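Local coordinates for odorant binding protein OBP69a (Ceratitis capitata, PDB 6HHE) that probably binds and carries small odorant molecules as a secreted member of the PBP/GOBP family of insect odorant-binding proteins, at residues Ile19-Val24 against Ile48-Asp53; Ile30-Gln33 against Met38-Asn41; Asp67-Ile72 against Pro79-Leu84; Leu102-Tyr107 against Val113-Leu118. All coordinates share one frame; numbering follows the deposited sequence.

Contact 1: Ile19-Val24 against Ile48-Asp53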
loop_
_atom_site.group_PDB
_atom_site.type_symbol
_atom_site.label_atom_id
_atom_site.label_comp_id
_atom_site.label_asym_id
_atom_site.label_seq_id
_atom_site.Cartn_x
_atom_site.Cartn_y
_atom_site.Cartn_z
ATOM N N ILE A 19 -5.198 -4.466 -10.555
ATOM C CA ILE A 19 -4.346 -4.755 -11.707
ATOM C C ILE A 19 -5.018 -4.327 -13.001
ATOM O O ILE A 19 -4.400 -3.677 -13.851
ATOM C CB ILE A 19 -3.963 -6.241 -11.733
ATOM C CG1 ILE A 19 -2.987 -6.513 -10.607
ATOM C CG2 ILE A 19 -3.384 -6.597 -13.097
ATOM C CD1 ILE A 19 -2.712 -7.983 -10.385
ATOM N N LYS A 20 -6.302 -4.670 -13.176
ATOM C CA LYS A 20 -6.934 -4.399 -14.452
ATOM C C LYS A 20 -7.130 -2.902 -14.645
ATOM O O LYS A 20 -6.961 -2.388 -15.751
ATOM C CB LYS A 20 -8.275 -5.129 -14.554
ATOM C CG LYS A 20 -8.144 -6.623 -14.702
ATOM C CD LYS A 20 -9.539 -7.233 -14.865
ATOM C CE LYS A 20 -9.471 -8.618 -15.483
ATOM N NZ LYS A 20 -8.638 -9.501 -14.646
ATOM N N GLU A 21 -7.440 -2.208 -13.541
ATOM C CA GLU A 21 -7.747 -0.789 -13.551
ATOM C C GLU A 21 -6.508 0.063 -13.808
ATOM O O GLU A 21 -6.613 1.123 -14.440
ATOM C CB GLU A 21 -8.413 -0.437 -12.210
ATOM C CG GLU A 21 -8.862 0.993 -12.028
ATOM C CD GLU A 21 -9.515 1.248 -10.662
ATOM O OE1 GLU A 21 -10.183 0.349 -10.098
ATOM O OE2 GLU A 21 -9.380 2.392 -10.185
ATOM N N THR A 22 -5.308 -0.371 -13.352
ATOM C CA THR A 22 -4.089 0.411 -13.430
ATOM C C THR A 22 -3.115 -0.041 -14.511
ATOM O O THR A 22 -2.183 0.713 -14.841
ATOM C CB THR A 22 -3.319 0.401 -12.104
ATOM O OG1 THR A 22 -2.911 -0.932 -11.799
ATOM C CG2 THR A 22 -4.178 0.972 -11.004
ATOM N N GLY A 23 -3.261 -1.259 -15.028
ATOM C CA GLY A 23 -2.275 -1.754 -15.975
ATOM C C GLY A 23 -0.914 -2.112 -15.404
ATOM O O GLY A 23 0.014 -2.367 -16.189
ATOM N N VAL A 24 -0.769 -2.184 -14.077
ATOM C CA VAL A 24 0.460 -2.714 -13.482
ATOM C C VAL A 24 0.711 -4.124 -13.998
ATOM O O VAL A 24 -0.233 -4.912 -14.207
ATOM C CB VAL A 24 0.382 -2.677 -11.942
ATOM C CG1 VAL A 24 -0.573 -3.736 -11.391
ATOM C CG2 VAL A 24 1.756 -2.834 -11.287
ATOM N N ILE A 48 -0.863 0.836 -6.010
ATOM C CA ILE A 48 -0.830 0.988 -4.560
ATOM C C ILE A 48 -1.928 1.940 -4.113
ATOM O O ILE A 48 -2.676 1.636 -3.171
ATOM C CB ILE A 48 0.568 1.467 -4.112
ATOM C CG1 ILE A 48 1.603 0.427 -4.491
ATOM C CG2 ILE A 48 0.555 1.701 -2.614
ATOM C CD1 ILE A 48 3.006 0.847 -4.214
ATOM N N HIS A 49 -2.123 3.049 -4.837
ATOM C CA HIS A 49 -3.236 3.928 -4.508
ATOM C C HIS A 49 -4.573 3.204 -4.606
ATOM O O HIS A 49 -5.429 3.367 -3.733
ATOM C CB HIS A 49 -3.233 5.150 -5.421
ATOM C CG HIS A 49 -4.386 6.051 -5.188
ATOM N ND1 HIS A 49 -5.580 5.913 -5.865
ATOM C CD2 HIS A 49 -4.560 7.058 -4.303
ATOM C CE1 HIS A 49 -6.439 6.812 -5.411
ATOM N NE2 HIS A 49 -5.839 7.534 -4.483
ATOM N N CYS A 50 -4.746 2.390 -5.646
ATOM C CA CYS A 50 -5.993 1.646 -5.879
ATOM C C CYS A 50 -6.303 0.751 -4.697
ATOM O O CYS A 50 -7.458 0.701 -4.236
ATOM C CB CYS A 50 -5.819 0.837 -7.170
ATOM S SG CYS A 50 -7.376 -0.092 -7.676
ATOM N N VAL A 51 -5.293 0.037 -4.206
ATOM C CA VAL A 51 -5.485 -0.867 -3.077
ATOM C C VAL A 51 -5.880 -0.079 -1.841
ATOM O O VAL A 51 -6.872 -0.413 -1.180
ATOM C CB VAL A 51 -4.231 -1.708 -2.847
ATOM C CG1 VAL A 51 -4.321 -2.504 -1.519
ATOM C CG2 VAL A 51 -3.981 -2.642 -4.044
ATOM N N LEU A 52 -5.147 0.988 -1.522
ATOM C CA LEU A 52 -5.491 1.808 -0.358
ATOM C C LEU A 52 -6.905 2.354 -0.461
ATOM O O LEU A 52 -7.644 2.412 0.538
ATOM C CB LEU A 52 -4.503 2.970 -0.209
ATOM C CG LEU A 52 -3.105 2.546 0.167
ATOM C CD1 LEU A 52 -2.233 3.804 0.210
ATOM C CD2 LEU A 52 -3.005 1.832 1.520
ATOM N N ASP A 53 -7.302 2.767 -1.661
ATOM C CA ASP A 53 -8.617 3.358 -1.849
ATOM C C ASP A 53 -9.710 2.313 -1.684
ATOM O O ASP A 53 -10.737 2.589 -1.050
ATOM C CB ASP A 53 -8.678 4.018 -3.222
ATOM C CG ASP A 53 -10.059 4.569 -3.530
ATOM O OD1 ASP A 53 -10.387 5.661 -3.030
ATOM O OD2 ASP A 53 -10.818 3.893 -4.245
#
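Cys50 of helix 42-55 turns its side chain into the last turn of helix 10-22 and is met there by Glu21 and Thr22. With chi1 at -176°, SG lies anti to the backbone N of Cys50 and reaches across to close the disulfide with Cys18, one helical turn before Thr22. The two neighbours lie beside this covalent bridge. Glu21 brings its extended chain alongside, and OE1 stops 3.7 Å from SG of Cys50; that is van der Waals distance and not a hydrogen bond. The carboxylate has a stronger partner in Lys54, a salt bridge back to the same helix 42-55, although Glu21 is modelled in two conformers and its exact place is less certain. Thr22 adds only a methyl group: CG2 sits 4.2 Å from CB of Cys50. Its hydroxyl is turned the other way, back along its own chain, where OG1 hydrogen-bonds to the carbonyl of Cys18 and takes a weak bond from the backbone N of Val24, 3.4 Å from OG1 of Thr22. Just beyond, Gly23 leaves the helix with positive phi, while its N still bonds to O of Ile19 at 2.9 Å. Cys18-Cys50 belongs to the three-disulfide pattern of classical insect odorant-binding proteins. The chemistry therefore divides by depth: the disulfide through the buried Cys50 supplies the covalent tie, a methyl group packs beside it, and a carboxylate on the solvent side, paired with Lys54 in the modelled conformer, probably adds an electrostatic link between the same two helices.

Contact 2: Ile30-Gln33 against Met38-Asn41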
loop_
_atom_site.group_PDB
_atom_site.type_symbol
_atom_site.label_atom_id
_atom_site.label_comp_id
_atom_site.label_asym_id
_atom_site.label_seq_id
_atom_site.Cartn_x
_atom_site.Cartn_y
_atom_site.Cartn_z
ATOM N N ILE A 30 7.733 -8.311 -9.502
ATOM C CA ILE A 30 8.950 -9.113 -9.384
ATOM C C ILE A 30 10.143 -8.215 -9.112
ATOM O O ILE A 30 10.981 -8.513 -8.250
ATOM C CB ILE A 30 9.151 -9.952 -10.650
ATOM C CG1 ILE A 30 8.082 -11.043 -10.732
ATOM C CG2 ILE A 30 10.557 -10.540 -10.664
ATOM C CD1 ILE A 30 8.004 -11.710 -12.107
ATOM N N GLU A 31 10.229 -7.083 -9.820
ATOM C CA GLU A 31 11.362 -6.183 -9.599
ATOM C C GLU A 31 11.390 -5.665 -8.168
ATOM O O GLU A 31 12.454 -5.625 -7.545
ATOM C CB GLU A 31 11.309 -5.015 -10.575
ATOM C CG GLU A 31 12.329 -3.946 -10.232
ATOM C CD GLU A 31 13.668 -4.195 -10.889
ATOM O OE1 GLU A 31 13.785 -5.216 -11.604
ATOM O OE2 GLU A 31 14.596 -3.369 -10.701
ATOM N N ALA A 32 10.237 -5.269 -7.626
ATOM C CA ALA A 32 10.186 -4.809 -6.234
ATOM C C ALA A 32 10.647 -5.892 -5.284
ATOM O O ALA A 32 11.424 -5.633 -4.364
ATOM C CB ALA A 32 8.745 -4.406 -5.895
ATOM N N GLN A 33 10.180 -7.119 -5.496
ATOM C CA GLN A 33 10.531 -8.194 -4.571
ATOM C C GLN A 33 11.995 -8.587 -4.693
ATOM O O GLN A 33 12.676 -8.788 -3.672
ATOM C CB GLN A 33 9.609 -9.365 -4.818
ATOM C CG GLN A 33 8.198 -9.034 -4.477
ATOM C CD GLN A 33 7.302 -10.219 -4.645
ATOM O OE1 GLN A 33 6.606 -10.615 -3.713
ATOM N NE2 GLN A 33 7.311 -10.803 -5.835
ATOM N N MET A 38 11.051 -0.620 -4.513
ATOM C CA MET A 38 9.912 -0.466 -5.462
ATOM C C MET A 38 10.320 0.401 -6.643
ATOM O O MET A 38 10.828 1.523 -6.449
ATOM C CB MET A 38 8.682 0.204 -4.872
ATOM C CG MET A 38 8.106 -0.496 -3.674
ATOM S SD MET A 38 6.466 0.150 -3.336
ATOM C CE MET A 38 6.817 1.766 -2.764
ATOM N N PRO A 39 10.119 -0.056 -7.865
ATOM C CA PRO A 39 10.482 0.784 -9.005
ATOM C C PRO A 39 9.531 1.969 -9.125
ATOM O O PRO A 39 8.315 1.883 -8.841
ATOM C CB PRO A 39 10.392 -0.183 -10.190
ATOM C CG PRO A 39 9.345 -1.187 -9.764
ATOM C CD PRO A 39 9.645 -1.385 -8.285
ATOM N N ASN A 40 10.088 3.110 -9.551
ATOM C CA ASN A 40 9.326 4.354 -9.673
ATOM C C ASN A 40 8.531 4.391 -10.972
ATOM O O ASN A 40 8.789 5.187 -11.872
ATOM C CB ASN A 40 10.276 5.542 -9.613
ATOM C CG ASN A 40 10.523 5.986 -8.202
ATOM O OD1 ASN A 40 11.346 5.413 -7.508
ATOM N ND2 ASN A 40 9.793 7.005 -7.763
ATOM N N ASN A 41 7.626 3.439 -11.121
ATOM C CA ASN A 41 6.808 3.353 -12.317
ATOM C C ASN A 41 5.415 3.785 -11.918
ATOM O O ASN A 41 4.865 3.339 -10.867
ATOM C CB ASN A 41 6.812 1.934 -12.894
ATOM C CG ASN A 41 8.162 1.537 -13.492
ATOM O OD1 ASN A 41 9.032 0.954 -12.824
ATOM N ND2 ASN A 41 8.325 1.830 -14.772
#
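The connection between helix 26-35 and helix 42-55 folds back so that Pro39 rests on Ala32 and Glu31, one turn before the helix it has just left ends. The ring of Pro39 meets the helix with its CD and CG atoms: CD lies 4.0 Å from CB of Ala32, and CG lies 4.1 Å from CG of Glu31. Glu31 takes part through its aliphatic portion alone. Its chain bends at chi2 (89°), and the side chain and the proline ring run antiparallel alongside one another. The same methyl of Ala32 also touches the backbone of Met38, with CB 4.1 Å from CA of Met38, and the two CA atoms come within 4.4 Å, a closeness consistent with the small side chain of Ala32. Beyond Pro39 the chain makes an inverse gamma turn centred on Asn40, closed by a weak bond from N of Asn41 to O of Pro39, and Asn41 stands at the N-cap position of helix 42-55 without a capping bond from its side chain. Meanwhile the side chain of Met38 leaves the contact for the interior, where it packs against Ile48 of helix 42-55, Phe101 and Ile108 of helix 96-110, and Phe119 of helix 112-121.

Contact 3: Asp67-Ile72 against Pro79-Leu84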
loop_
_atom_site.group_PDB
_atom_site.type_symbol
_atom_site.label_atom_id
_atom_site.label_comp_id
_atom_site.label_asym_id
_atom_site.label_seq_id
_atom_site.Cartn_x
_atom_site.Cartn_y
_atom_site.Cartn_z
ATOM N N ASP A 67 -5.123 4.575 10.593
ATOM C CA ASP A 67 -5.674 4.315 11.908
ATOM C C ASP A 67 -7.089 3.752 11.849
ATOM O O ASP A 67 -7.549 3.201 12.849
ATOM C CB ASP A 67 -5.577 5.583 12.739
ATOM C CG ASP A 67 -6.235 6.791 12.097
ATOM O OD1 ASP A 67 -6.219 6.990 10.862
ATOM O OD2 ASP A 67 -6.755 7.620 12.865
ATOM N N ASN A 68 -7.748 3.815 10.690
ATOM C CA ASN A 68 -9.071 3.205 10.537
ATOM C C ASN A 68 -9.017 1.714 10.816
ATOM O O ASN A 68 -9.957 1.144 11.384
ATOM C CB ASN A 68 -9.595 3.453 9.128
ATOM C CG ASN A 68 -10.115 4.851 8.955
ATOM O OD1 ASN A 68 -10.118 5.636 9.903
ATOM N ND2 ASN A 68 -10.544 5.183 7.741
ATOM N N LEU A 69 -7.910 1.074 10.453
ATOM C CA LEU A 69 -7.759 -0.358 10.695
ATOM C C LEU A 69 -7.854 -0.717 12.172
ATOM O O LEU A 69 -8.067 -1.894 12.494
ATOM C CB LEU A 69 -6.415 -0.828 10.146
ATOM C CG LEU A 69 -6.301 -0.725 8.614
ATOM C CD1 LEU A 69 -4.998 -1.199 8.097
ATOM C CD2 LEU A 69 -7.447 -1.540 8.028
ATOM N N LEU A 70 -7.674 0.254 13.068
ATOM C CA LEU A 70 -7.623 -0.017 14.506
ATOM C C LEU A 70 -8.994 -0.359 15.062
ATOM O O LEU A 70 -9.112 -1.174 15.984
ATOM C CB LEU A 70 -7.063 1.191 15.253
ATOM C CG LEU A 70 -5.598 1.536 15.010
ATOM C CD1 LEU A 70 -5.358 2.947 15.555
ATOM C CD2 LEU A 70 -4.669 0.541 15.661
ATOM N N GLU A 71 -10.040 0.277 14.547
ATOM C CA GLU A 71 -11.382 -0.101 14.974
ATOM C C GLU A 71 -11.796 -1.443 14.384
ATOM O O GLU A 71 -12.673 -2.112 14.946
ATOM C CB GLU A 71 -12.362 1.006 14.589
ATOM C CG GLU A 71 -11.895 2.375 15.059
ATOM C CD GLU A 71 -12.745 3.519 14.545
ATOM O OE1 GLU A 71 -13.900 3.653 15.007
ATOM O OE2 GLU A 71 -12.253 4.289 13.685
ATOM N N ILE A 72 -11.133 -1.860 13.312
ATOM C CA ILE A 72 -11.486 -3.025 12.513
ATOM C C ILE A 72 -10.703 -4.267 12.928
ATOM O O ILE A 72 -11.223 -5.381 12.891
ATOM C CB ILE A 72 -11.209 -2.708 11.025
ATOM C CG1 ILE A 72 -12.130 -1.620 10.492
ATOM C CG2 ILE A 72 -11.283 -3.949 10.176
ATOM C CD1 ILE A 72 -11.707 -1.146 9.109
ATOM N N PRO A 79 -0.500 -2.858 17.631
ATOM C CA PRO A 79 0.814 -2.213 17.730
ATOM C C PRO A 79 1.428 -1.958 16.368
ATOM O O PRO A 79 2.027 -0.904 16.137
ATOM C CB PRO A 79 1.655 -3.210 18.528
ATOM C CG PRO A 79 0.648 -3.948 19.337
ATOM C CD PRO A 79 -0.613 -3.973 18.576
ATOM N N ILE A 80 1.230 -2.881 15.435
ATOM C CA ILE A 80 1.831 -2.708 14.110
ATOM C C ILE A 80 1.180 -1.563 13.361
ATOM O O ILE A 80 1.864 -0.715 12.754
ATOM C CB ILE A 80 1.722 -4.025 13.335
ATOM C CG1 ILE A 80 2.772 -5.029 13.844
ATOM C CG2 ILE A 80 1.816 -3.810 11.793
ATOM C CD1 ILE A 80 2.312 -6.473 13.566
ATOM N N VAL A 81 -0.158 -1.506 13.384
ATOM C CA VAL A 81 -0.845 -0.420 12.697
ATOM C C VAL A 81 -0.546 0.915 13.337
ATOM O O VAL A 81 -0.289 1.902 12.637
ATOM C CB VAL A 81 -2.345 -0.706 12.665
ATOM C CG1 VAL A 81 -3.100 0.510 12.171
ATOM C CG2 VAL A 81 -2.651 -1.926 11.849
ATOM N N GLU A 82 -0.583 0.983 14.672
ATOM C CA GLU A 82 -0.276 2.248 15.334
ATOM C C GLU A 82 1.099 2.753 14.960
ATOM O O GLU A 82 1.268 3.947 14.723
ATOM C CB GLU A 82 -0.380 2.102 16.840
ATOM C CG GLU A 82 -1.722 1.836 17.302
ATOM C CD GLU A 82 -1.829 2.017 18.760
ATOM O OE1 GLU A 82 -0.826 2.113 19.493
ATOM O OE2 GLU A 82 -2.971 2.077 19.159
ATOM N N GLU A 83 2.086 1.867 14.910
ATOM C CA GLU A 83 3.435 2.328 14.612
ATOM C C GLU A 83 3.533 2.864 13.189
ATOM O O GLU A 83 4.176 3.905 12.949
ATOM C CB GLU A 83 4.435 1.210 14.869
ATOM C CG GLU A 83 5.827 1.610 14.449
ATOM C CD GLU A 83 6.856 0.516 14.490
ATOM O OE1 GLU A 83 6.629 -0.570 13.968
ATOM O OE2 GLU A 83 7.964 0.773 15.048
ATOM N N LEU A 84 2.905 2.189 12.222
ATOM C CA LEU A 84 2.948 2.684 10.840
ATOM C C LEU A 84 2.233 4.011 10.694
ATOM O O LEU A 84 2.745 4.943 10.044
ATOM C CB LEU A 84 2.345 1.650 9.894
ATOM C CG LEU A 84 3.132 0.358 9.749
ATOM C CD1 LEU A 84 2.317 -0.674 9.046
ATOM C CD2 LEU A 84 4.403 0.613 8.934
#
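The carboxylate of Glu82 is the one flat group among the touching side chains, and it barely takes part: its OE2 lies 4.2 Å from the methyl CD2 of Leu70. The closer approach is by its aliphatic stem, whose CG sits 3.6 Å from CD2 of Leu70, the two side chains roughly perpendicular. Glu82 is modelled in two conformers, which leaves both approaches less certain than the rest. Leu70 reaches over with its branched end, and the same CD2 methyl also meets CG1 of Val81 at 3.8 Å. Val81 is the buried member of the group. A chi1 of 170° sends CG1 anti to the backbone N, into the angle between two leucines: Leu70 and Val81 lie alongside, pointing opposite ways, while Leu69 offers its CB, 4.1 Å from CG1 of Val81. No hydrogen bond links the two segments, so dispersion and the exclusion of water do the work. The short, weakly bonded helix 69-72 is laid in this way on the first turns of helix 78-88, with Leu57 against Leu69 and Leu73 against Val81. Elsewhere on helix 78-88, Ile80 and Glu83 line the pocket that holds 2-(2-methoxyethoxy)ethanol, and Leu84 packs on helix 96-110.

Contact 4: Leu102-Tyr107 against Val113-Leu118. With SO4 (sulfate ion), chain B.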
loop_
_atom_site.group_PDB
_atom_site.type_symbol
_atom_site.label_atom_id
_atom_site.label_comp_id
_atom_site.label_asym_id
_atom_site.label_seq_id
_atom_site.Cartn_x
_atom_site.Cartn_y
_atom_site.Cartn_z
ATOM N N LEU A 102 4.835 7.273 -1.857
ATOM C CA LEU A 102 5.732 7.816 -0.826
ATOM C C LEU A 102 5.364 7.290 0.558
ATOM O O LEU A 102 6.256 6.984 1.367
ATOM C CB LEU A 102 5.669 9.341 -0.851
ATOM C CG LEU A 102 6.228 9.973 -2.122
ATOM C CD1 LEU A 102 5.824 11.443 -2.105
ATOM C CD2 LEU A 102 7.729 9.783 -2.199
ATOM N N THR A 103 4.055 7.203 0.856
ATOM C CA THR A 103 3.641 6.699 2.157
ATOM C C THR A 103 4.035 5.239 2.291
ATOM O O THR A 103 4.544 4.824 3.343
ATOM C CB THR A 103 2.136 6.906 2.353
ATOM O OG1 THR A 103 1.858 8.320 2.211
ATOM C CG2 THR A 103 1.695 6.469 3.742
ATOM N N THR A 104 3.899 4.455 1.207
ATOM C CA THR A 104 4.249 3.038 1.279
ATOM C C THR A 104 5.761 2.846 1.378
ATOM O O THR A 104 6.201 1.910 2.070
ATOM C CB THR A 104 3.664 2.294 0.075
ATOM O OG1 THR A 104 2.243 2.354 0.155
ATOM C CG2 THR A 104 4.086 0.840 0.091
ATOM N N GLU A 105 6.536 3.748 0.763
ATOM C CA GLU A 105 7.983 3.707 0.961
ATOM C C GLU A 105 8.308 3.868 2.429
ATOM O O GLU A 105 9.197 3.168 2.962
ATOM C CB GLU A 105 8.679 4.795 0.150
ATOM C CG GLU A 105 8.815 4.419 -1.291
ATOM C CD GLU A 105 9.611 5.430 -2.070
ATOM O OE1 GLU A 105 9.308 6.640 -1.960
ATOM O OE2 GLU A 105 10.552 5.010 -2.771
ATOM N N CYS A 106 7.603 4.779 3.116
ATOM C CA CYS A 106 7.804 4.947 4.552
ATOM C C CYS A 106 7.393 3.676 5.312
ATOM O O CYS A 106 8.111 3.217 6.219
ATOM C CB CYS A 106 7.044 6.173 5.011
ATOM S SG CYS A 106 7.243 6.454 6.806
ATOM N N TYR A 107 6.257 3.073 4.952
ATOM C CA TYR A 107 5.848 1.818 5.605
ATOM C C TYR A 107 6.898 0.734 5.466
ATOM O O TYR A 107 7.148 -0.008 6.424
ATOM C CB TYR A 107 4.545 1.304 5.004
ATOM C CG TYR A 107 3.311 2.124 5.226
ATOM C CD1 TYR A 107 3.184 3.066 6.266
ATOM C CD2 TYR A 107 2.223 1.897 4.402
ATOM C CE1 TYR A 107 1.981 3.748 6.443
ATOM C CE2 TYR A 107 1.015 2.620 4.549
ATOM C CZ TYR A 107 0.914 3.510 5.585
ATOM O OH TYR A 107 -0.299 4.170 5.668
ATOM N N VAL A 113 9.076 -6.464 7.626
ATOM C CA VAL A 113 8.497 -7.796 7.684
ATOM C C VAL A 113 7.077 -7.751 7.185
ATOM O O VAL A 113 6.684 -8.503 6.294
ATOM C CB VAL A 113 8.560 -8.343 9.114
ATOM C CG1 VAL A 113 7.690 -9.569 9.271
ATOM C CG2 VAL A 113 10.059 -8.734 9.403
ATOM N N ILE A 114 6.260 -6.877 7.795
ATOM C CA ILE A 114 4.870 -6.828 7.394
ATOM C C ILE A 114 4.725 -6.383 5.944
ATOM O O ILE A 114 3.881 -6.920 5.209
ATOM C CB ILE A 114 4.120 -5.912 8.383
ATOM C CG1 ILE A 114 4.105 -6.502 9.760
ATOM C CG2 ILE A 114 2.680 -5.655 7.886
ATOM C CD1 ILE A 114 3.381 -7.904 9.924
ATOM N N LEU A 115 5.492 -5.375 5.504
ATOM C CA LEU A 115 5.271 -4.887 4.152
ATOM C C LEU A 115 5.722 -5.923 3.118
ATOM O O LEU A 115 5.103 -6.045 2.053
ATOM C CB LEU A 115 5.960 -3.536 3.934
ATOM C CG LEU A 115 5.030 -2.366 4.311
ATOM C CD1 LEU A 115 3.963 -2.158 3.196
ATOM C CD2 LEU A 115 4.385 -2.473 5.680
ATOM N N LYS A 116 6.770 -6.704 3.414
ATOM C CA LYS A 116 7.146 -7.767 2.461
ATOM C C LYS A 116 6.043 -8.814 2.332
ATOM O O LYS A 116 5.728 -9.257 1.219
ATOM C CB LYS A 116 8.458 -8.414 2.898
ATOM C CG LYS A 116 9.672 -7.520 2.638
ATOM C CD LYS A 116 10.927 -8.145 3.249
ATOM C CE LYS A 116 12.182 -7.405 2.800
ATOM N NZ LYS A 116 13.439 -8.093 3.257
ATOM N N LEU A 117 5.432 -9.236 3.451
ATOM C CA LEU A 117 4.308 -10.164 3.337
ATOM C C LEU A 117 3.130 -9.542 2.600
ATOM O O LEU A 117 2.504 -10.208 1.774
ATOM C CB LEU A 117 3.866 -10.652 4.721
ATOM C CG LEU A 117 4.961 -11.476 5.339
ATOM C CD1 LEU A 117 4.695 -11.660 6.818
ATOM C CD2 LEU A 117 5.057 -12.810 4.603
ATOM N N LEU A 118 2.825 -8.256 2.843
ATOM C CA LEU A 118 1.697 -7.659 2.137
ATOM C C LEU A 118 1.985 -7.588 0.646
ATOM O O LEU A 118 1.092 -7.790 -0.177
ATOM C CB LEU A 118 1.394 -6.265 2.693
ATOM C CG LEU A 118 0.717 -6.192 4.057
ATOM C CD1 LEU A 118 0.786 -4.773 4.616
ATOM C CD2 LEU A 118 -0.739 -6.666 4.000
HETATM S S SO4 B . 15.273 -5.756 1.512
HETATM O O1 SO4 B . 16.135 -5.108 0.507
HETATM O O2 SO4 B . 15.608 -5.095 2.736
HETATM O O3 SO4 B . 13.876 -5.495 1.122
HETATM O O4 SO4 B . 15.416 -7.217 1.478
#
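Leu115 fits against Tyr107 in the buried interior of the all-helical fold of insect odorant-binding proteins, where helix 112-121 meets helix 96-110. Along helix 112-121, Ile114 comes first: its backbone N is bonded to OD1 of Asn111, and both residues line the pocket occupied by 2-(2-methoxyethoxy)ethanol, so the start of this helix forms part of the pocket wall. Leu115 then carries the contact. Its CG lies 3.8 Å from CB of Tyr107, and with chi1 at -89° and chi2 at -76° both methyls come up against the other helix. CD2 reaches the backbone, 3.8 Å from O of Tyr107, while CD1 touches CB of Tyr107 and lies 4.3 Å from the methyl CG2 of Thr104. The hydroxyl of Thr104 is engaged within its own helix by the carbonyl of Ala100. Of its side chain Tyr107 offers only CB; its backbone C and O do the rest. The ring leads away, among Val64, Leu66 and Cys88, and one face carries O of Thr103, 3.5 Å above the plane and offset toward the rim. Next along the second helix, Lys116 points outward with its chain extended beyond CG, toward a sulfate ion that probably came from the crystallisation liquor: its NZ hydrogen-bonds to sulfate O4 at 2.8 Å.

From the N terminus, helix 10-22 meets helix 42-55 in contact 1, closing a loop of 23 residues inside which contact 2 is nested, folding the connection after helix 26-35 back onto that helix. Contacts 3 and 4 follow in series, each closing a short loop, the first onto helix 78-88 and the second between the last two helices. Helix 96-110 runs through the middle: Thr104 takes Ile48 of contact 1 and Met38 of contact 2, and Tyr107 takes Leu84 of contact 3. Contacts 3 and 4 also meet at the ligand pocket, where Ile80 CD1 lies 4.1 Å from Ile114 CD1. Contacts 1 and 3 lie on opposite sides of the chain's centre.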